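Local coordinates for trans-4-hydroxy-L-proline dehydratase (Clostridioides difficile 70-100-2010, PDB 6VXC), which uses glycyl radical chemistry to dehydrate trans-4-hydroxy-L-proline to (S)-1-pyrroline-5-carboxylate in the anaerobic breakdown of hydroxyproline, at residues C454-C459 / D661-T666; Y465-Y470 / Y569-G574. All coordinates share one frame; numbering follows the deposited sequence.

Contact 1. Residues C454-C459 / D661-T666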
loop_
_atom_site.group_PDB
_atom_site.type_symbol
_atom_site.label_atom_id
_atom_site.label_comp_id
_atom_site.label_asym_id
_atom_site.label_seq_id
_atom_site.Cartn_x
_atom_site.Cartn_y
_atom_site.Cartn_z
ATOM N N CYS A 454 1.658 -2.746 1.791
ATOM C CA CYS A 454 1.845 -3.252 3.147
ATOM C C CYS A 454 2.526 -4.622 3.169
ATOM O O CYS A 454 3.596 -4.772 3.760
ATOM C CB CYS A 454 0.495 -3.307 3.868
ATOM S SG CYS A 454 -0.238 -1.677 4.164
ATOM N N VAL A 455 1.920 -5.626 2.534
ATOM C CA VAL A 455 2.450 -6.985 2.545
ATOM C C VAL A 455 2.198 -7.673 1.205
ATOM O O VAL A 455 2.324 -8.894 1.105
ATOM C CB VAL A 455 1.824 -7.823 3.680
ATOM C CG1 VAL A 455 2.152 -7.238 5.072
ATOM C CG2 VAL A 455 0.290 -7.986 3.442
ATOM N N GLU A 456 1.846 -6.912 0.170
ATOM C CA GLU A 456 1.230 -7.496 -1.025
ATOM C C GLU A 456 2.276 -8.060 -1.987
ATOM O O GLU A 456 3.159 -7.334 -2.443
ATOM C CB GLU A 456 0.353 -6.464 -1.728
ATOM C CG GLU A 456 -0.840 -6.012 -0.889
ATOM C CD GLU A 456 -0.511 -4.849 0.026
ATOM O OE1 GLU A 456 -0.246 -5.083 1.223
ATOM O OE2 GLU A 456 -0.509 -3.705 -0.461
ATOM N N THR A 457 2.140 -9.347 -2.316
ATOM C CA THR A 457 3.076 -10.076 -3.169
ATOM C C THR A 457 2.831 -9.780 -4.642
ATOM O O THR A 457 1.687 -9.807 -5.105
ATOM C CB THR A 457 2.925 -11.573 -2.945
ATOM O OG1 THR A 457 3.141 -11.865 -1.570
ATOM C CG2 THR A 457 3.937 -12.348 -3.796
ATOM N N GLY A 458 3.900 -9.512 -5.378
ATOM C CA GLY A 458 3.773 -9.224 -6.794
ATOM C C GLY A 458 5.059 -9.469 -7.545
ATOM O O GLY A 458 6.146 -9.540 -6.963
ATOM N N CYS A 459 4.928 -9.577 -8.854
ATOM C CA CYS A 459 6.075 -9.763 -9.728
ATOM C C CYS A 459 6.484 -8.395 -10.293
ATOM O O CYS A 459 5.912 -7.912 -11.280
ATOM C CB CYS A 459 5.760 -10.780 -10.814
ATOM S SG CYS A 459 7.203 -11.116 -11.837
ATOM N N ASP A 661 -5.864 -11.723 -0.189
ATOM C CA ASP A 661 -4.841 -11.323 0.777
ATOM C C ASP A 661 -5.528 -10.828 2.053
ATOM O O ASP A 661 -6.751 -10.668 2.100
ATOM C CB ASP A 661 -3.859 -10.273 0.185
ATOM C CG ASP A 661 -4.540 -9.003 -0.313
ATOM O OD1 ASP A 661 -5.679 -8.746 0.109
ATOM O OD2 ASP A 661 -3.925 -8.237 -1.123
ATOM N N MET A 662 -4.730 -10.594 3.104
ATOM C CA MET A 662 -5.255 -10.320 4.443
ATOM C C MET A 662 -4.461 -9.180 5.076
ATOM O O MET A 662 -3.395 -9.417 5.660
ATOM C CB MET A 662 -5.182 -11.574 5.303
ATOM C CG MET A 662 -5.639 -12.816 4.550
ATOM S SD MET A 662 -7.426 -12.954 4.581
ATOM C CE MET A 662 -7.613 -13.455 6.285
ATOM N N LEU A 663 -4.986 -7.962 4.978
ATOM C CA LEU A 663 -4.385 -6.796 5.614
ATOM C C LEU A 663 -5.468 -5.747 5.838
ATOM O O LEU A 663 -6.502 -5.768 5.165
ATOM C CB LEU A 663 -3.225 -6.225 4.776
ATOM C CG LEU A 663 -3.246 -5.682 3.333
ATOM C CD1 LEU A 663 -3.840 -6.678 2.371
ATOM C CD2 LEU A 663 -3.877 -4.319 3.182
ATOM N N PRO A 664 -5.283 -4.846 6.817
ATOM C CA PRO A 664 -6.346 -3.883 7.151
ATOM C C PRO A 664 -6.002 -2.412 6.914
ATOM O O PRO A 664 -6.914 -1.584 6.848
ATOM C CB PRO A 664 -6.539 -4.132 8.649
ATOM C CG PRO A 664 -5.079 -4.349 9.119
ATOM C CD PRO A 664 -4.355 -5.028 7.951
ATOM N N THR A 665 -4.715 -2.059 6.840
ATOM C CA THR A 665 -4.266 -0.673 7.007
ATOM C C THR A 665 -4.978 -0.053 8.218
ATOM O O THR A 665 -4.761 -0.513 9.339
ATOM C CB THR A 665 -4.460 0.138 5.716
ATOM O OG1 THR A 665 -3.899 -0.584 4.609
ATOM C CG2 THR A 665 -3.768 1.495 5.828
ATOM N N THR A 666 -5.813 0.976 8.048
ATOM C CA THR A 666 -6.611 1.468 9.173
ATOM C C THR A 666 -8.082 1.070 9.055
ATOM O O THR A 666 -8.915 1.554 9.831
ATOM C CB THR A 666 -6.487 2.993 9.352
ATOM O OG1 THR A 666 -6.870 3.676 8.158
ATOM C CG2 THR A 666 -5.047 3.413 9.748
#
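Leu-663 packs against all three residues 454-456, and no hydrogen bond joins the two segments. The apolar part is thin. Val-455 and Leu-663 lie alongside and point opposite ways, with CG2 of Val-455 4.2 Å from CB of Leu-663, while CB of Cys-454 lies 4.5 Å from CG of Leu-663.

Polar atoms come nearer. The Glu-456 side chain runs roughly perpendicular to that of Leu-663, bringing OE1 of Glu-456 to 3.7 Å from CG of Leu-663. A bend at chi2 (87°) turns this carboxylate back toward the start of its own segment, where Val-455 N donates an almost straight 2.6 Å hydrogen bond to Glu-456 OE1 from above the carboxylate plane; weak bonds from Cys-454 N reach both oxygens. The carboxylate of Asp-661 is turned 81° to that of Glu-456 and meets its methylene instead, with OD2 of Asp-661 3.8 Å from CG of Glu-456.

At the other end SG of Cys-454 makes a van der Waals approach, 3.8 Å, to OG1 of Thr-665, which is hydrogen-bonded to Tyr-470 OH.

As in related glycyl radical enzymes, Cys-454 is probably the radical intermediate and Glu-456 the proton acceptor. A glycerol, probably from crystallisation, hydrogen-bonds Glu-456 OE2, consistent with a pocket here, and His-180 bonds the same oxygen. The hairpin of strands 450-452 and 456-458 carries the cysteine, facing the link from strand 657-661 to helix 667-673, with strands 463-472 and 565-573 alongside.

Contact 2. Residues Y465-Y470 / Y569-G574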
loop_
_atom_site.group_PDB
_atom_site.type_symbol
_atom_site.label_atom_id
_atom_site.label_comp_id
_atom_site.label_asym_id
_atom_site.label_seq_id
_atom_site.Cartn_x
_atom_site.Cartn_y
_atom_site.Cartn_z
ATOM N N TYR A 465 -1.247 -5.992 -10.209
ATOM C CA TYR A 465 -1.868 -6.711 -9.095
ATOM C C TYR A 465 -2.600 -5.658 -8.279
ATOM O O TYR A 465 -1.996 -4.944 -7.478
ATOM C CB TYR A 465 -0.851 -7.529 -8.270
ATOM C CG TYR A 465 0.407 -6.839 -7.737
ATOM C CD1 TYR A 465 1.397 -6.388 -8.603
ATOM C CD2 TYR A 465 0.649 -6.742 -6.361
ATOM C CE1 TYR A 465 2.570 -5.784 -8.117
ATOM C CE2 TYR A 465 1.805 -6.158 -5.872
ATOM C CZ TYR A 465 2.765 -5.680 -6.750
ATOM O OH TYR A 465 3.915 -5.093 -6.249
ATOM N N VAL A 466 -3.917 -5.559 -8.532
ATOM C CA VAL A 466 -4.744 -4.439 -8.097
ATOM C C VAL A 466 -5.550 -4.857 -6.866
ATOM O O VAL A 466 -6.247 -5.875 -6.880
ATOM C CB VAL A 466 -5.669 -3.967 -9.234
ATOM C CG1 VAL A 466 -6.592 -2.851 -8.754
ATOM C CG2 VAL A 466 -4.854 -3.509 -10.460
ATOM N N LEU A 467 -5.452 -4.062 -5.806
ATOM C CA LEU A 467 -6.320 -4.207 -4.644
ATOM C C LEU A 467 -7.613 -3.450 -4.924
ATOM O O LEU A 467 -7.569 -2.316 -5.414
ATOM C CB LEU A 467 -5.643 -3.641 -3.395
ATOM C CG LEU A 467 -4.742 -4.581 -2.577
ATOM C CD1 LEU A 467 -3.734 -5.271 -3.459
ATOM C CD2 LEU A 467 -4.034 -3.819 -1.473
ATOM N N THR A 468 -8.767 -4.067 -4.640
ATOM C CA THR A 468 -10.037 -3.407 -4.947
ATOM C C THR A 468 -10.795 -2.906 -3.721
ATOM O O THR A 468 -11.740 -2.126 -3.887
ATOM C CB THR A 468 -10.966 -4.327 -5.778
ATOM O OG1 THR A 468 -11.361 -5.463 -5.008
ATOM C CG2 THR A 468 -10.296 -4.803 -7.081
ATOM N N GLY A 469 -10.422 -3.320 -2.517
ATOM C CA GLY A 469 -11.047 -2.843 -1.300
ATOM C C GLY A 469 -11.067 -3.917 -0.226
ATOM O O GLY A 469 -10.949 -5.106 -0.498
ATOM N N TYR A 470 -11.249 -3.473 1.024
ATOM C CA TYR A 470 -11.332 -4.357 2.191
ATOM C C TYR A 470 -12.738 -4.953 2.318
ATOM O O TYR A 470 -13.728 -4.338 1.929
ATOM C CB TYR A 470 -10.985 -3.590 3.477
ATOM C CG TYR A 470 -9.630 -2.938 3.410
ATOM C CD1 TYR A 470 -8.474 -3.666 3.656
ATOM C CD2 TYR A 470 -9.508 -1.611 3.049
ATOM C CE1 TYR A 470 -7.217 -3.064 3.558
ATOM C CE2 TYR A 470 -8.268 -1.001 2.940
ATOM C CZ TYR A 470 -7.121 -1.728 3.200
ATOM O OH TYR A 470 -5.892 -1.120 3.092
ATOM N N TYR A 569 -7.302 -8.331 -6.163
ATOM C CA TYR A 569 -7.429 -8.795 -4.795
ATOM C C TYR A 569 -8.610 -8.124 -4.101
ATOM O O TYR A 569 -8.947 -6.971 -4.372
ATOM C CB TYR A 569 -6.127 -8.521 -3.994
ATOM C CG TYR A 569 -4.962 -9.391 -4.422
ATOM C CD1 TYR A 569 -4.154 -9.050 -5.508
ATOM C CD2 TYR A 569 -4.702 -10.592 -3.772
ATOM C CE1 TYR A 569 -3.092 -9.868 -5.901
ATOM C CE2 TYR A 569 -3.661 -11.397 -4.157
ATOM C CZ TYR A 569 -2.864 -11.038 -5.216
ATOM O OH TYR A 569 -1.833 -11.864 -5.587
ATOM N N ILE A 570 -9.231 -8.867 -3.195
ATOM C CA ILE A 570 -10.107 -8.323 -2.162
ATOM C C ILE A 570 -9.451 -8.627 -0.819
ATOM O O ILE A 570 -9.047 -9.763 -0.571
ATOM C CB ILE A 570 -11.532 -8.906 -2.248
ATOM C CG1 ILE A 570 -12.167 -8.604 -3.616
ATOM C CG2 ILE A 570 -12.410 -8.368 -1.112
ATOM C CD1 ILE A 570 -13.487 -9.278 -3.813
ATOM N N GLN A 571 -9.281 -7.601 0.008
ATOM C CA GLN A 571 -8.498 -7.713 1.233
ATOM C C GLN A 571 -9.371 -8.138 2.416
ATOM O O GLN A 571 -10.247 -7.389 2.851
ATOM C CB GLN A 571 -7.791 -6.388 1.517
ATOM C CG GLN A 571 -6.964 -5.774 0.348
ATOM C CD GLN A 571 -7.680 -4.729 -0.499
ATOM O OE1 GLN A 571 -8.145 -5.022 -1.599
ATOM N NE2 GLN A 571 -7.799 -3.521 0.022
ATOM N N GLY A 572 -9.093 -9.316 2.971
ATOM C CA GLY A 572 -9.901 -9.821 4.080
ATOM C C GLY A 572 -9.490 -9.188 5.401
ATOM O O GLY A 572 -8.313 -9.190 5.763
ATOM N N VAL A 573 -10.464 -8.640 6.127
ATOM C CA VAL A 573 -10.200 -7.983 7.398
ATOM C C VAL A 573 -10.939 -8.725 8.503
ATOM O O VAL A 573 -12.114 -9.084 8.351
ATOM C CB VAL A 573 -10.613 -6.496 7.388
ATOM C CG1 VAL A 573 -10.358 -5.863 8.758
ATOM C CG2 VAL A 573 -9.860 -5.741 6.329
ATOM N N GLY A 574 -10.244 -8.933 9.619
ATOM C CA GLY A 574 -10.880 -9.378 10.838
ATOM C C GLY A 574 -10.921 -10.865 11.080
ATOM O O GLY A 574 -11.809 -11.327 11.798
#
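A bend at chi2 (95°) folds the Gln-571 side chain back over Gly-469, and the first torsion of Tyr-470, with CG beside the backbone N, swings its ring to lie against the same amide. NE2 of Gln-571 sits 3.5 Å above the Tyr-470 ring plane, over its centre, with ring and amide planes 68° apart, an arrangement consistent with an N-H...pi contact. The other end of the amide takes a hydrogen bond from Gly-469 N to Gln-571 OE1 (3.0 Å), and Gln-571 N in turn donates to Gly-469 O. Gln-571 thus meets both the N and O of Gly-469, and the bond to OE1 helps to set how the amide is turned. The Leu-467 side chain runs roughly perpendicular to that of Gln-571, with CB of Leu-467 3.4 Å from OE1 of Gln-571.

The strands run parallel, their axes 27° apart. Leu-467 pairs with Tyr-569 but Tyr-470 with Gln-571, a one-residue slip that makes a beta bulge at Thr-468 and Gly-469. Tyr-569 N bonds Val-466 O at 2.8 Å, while Tyr-569 O accepts both Thr-468 N and, at 2.9 Å, Thr-468 OG1.

Leu-467, Tyr-470, Tyr-569 and Gln-571 share the face near the active site, where Leu-467 touches Glu-456. Thr-468 O bonds Lys-524 of helix 506-538, Ile-570 O bonds Tyr-643 of helix 630-647, and strand 657-661 continues the sheet beyond 565-573.

How the contacts relate
From the N terminus the chain passes first through 454-459, the active-site hairpin, and a few residues later enters strand 463-472. Contact 2 closes the inner loop, in which 98 residues, about half of them helical, lead from 465-470 to the neighbouring strand at 569-574. Only after helices 575-591 to 630-647 does strand 657-661 bring in 661-666, closing the longer loop of contact 1 around the whole of contact 2. The two join within the sheet, between strands 565-573 and 657-661, where Gly-572 N probably bonds Asp-661 O at 2.8 Å. Contact 2 ties two strands of the parallel sheet, and contact 1 joins the loop after its third strand to the hairpin carrying the probable radical cysteine.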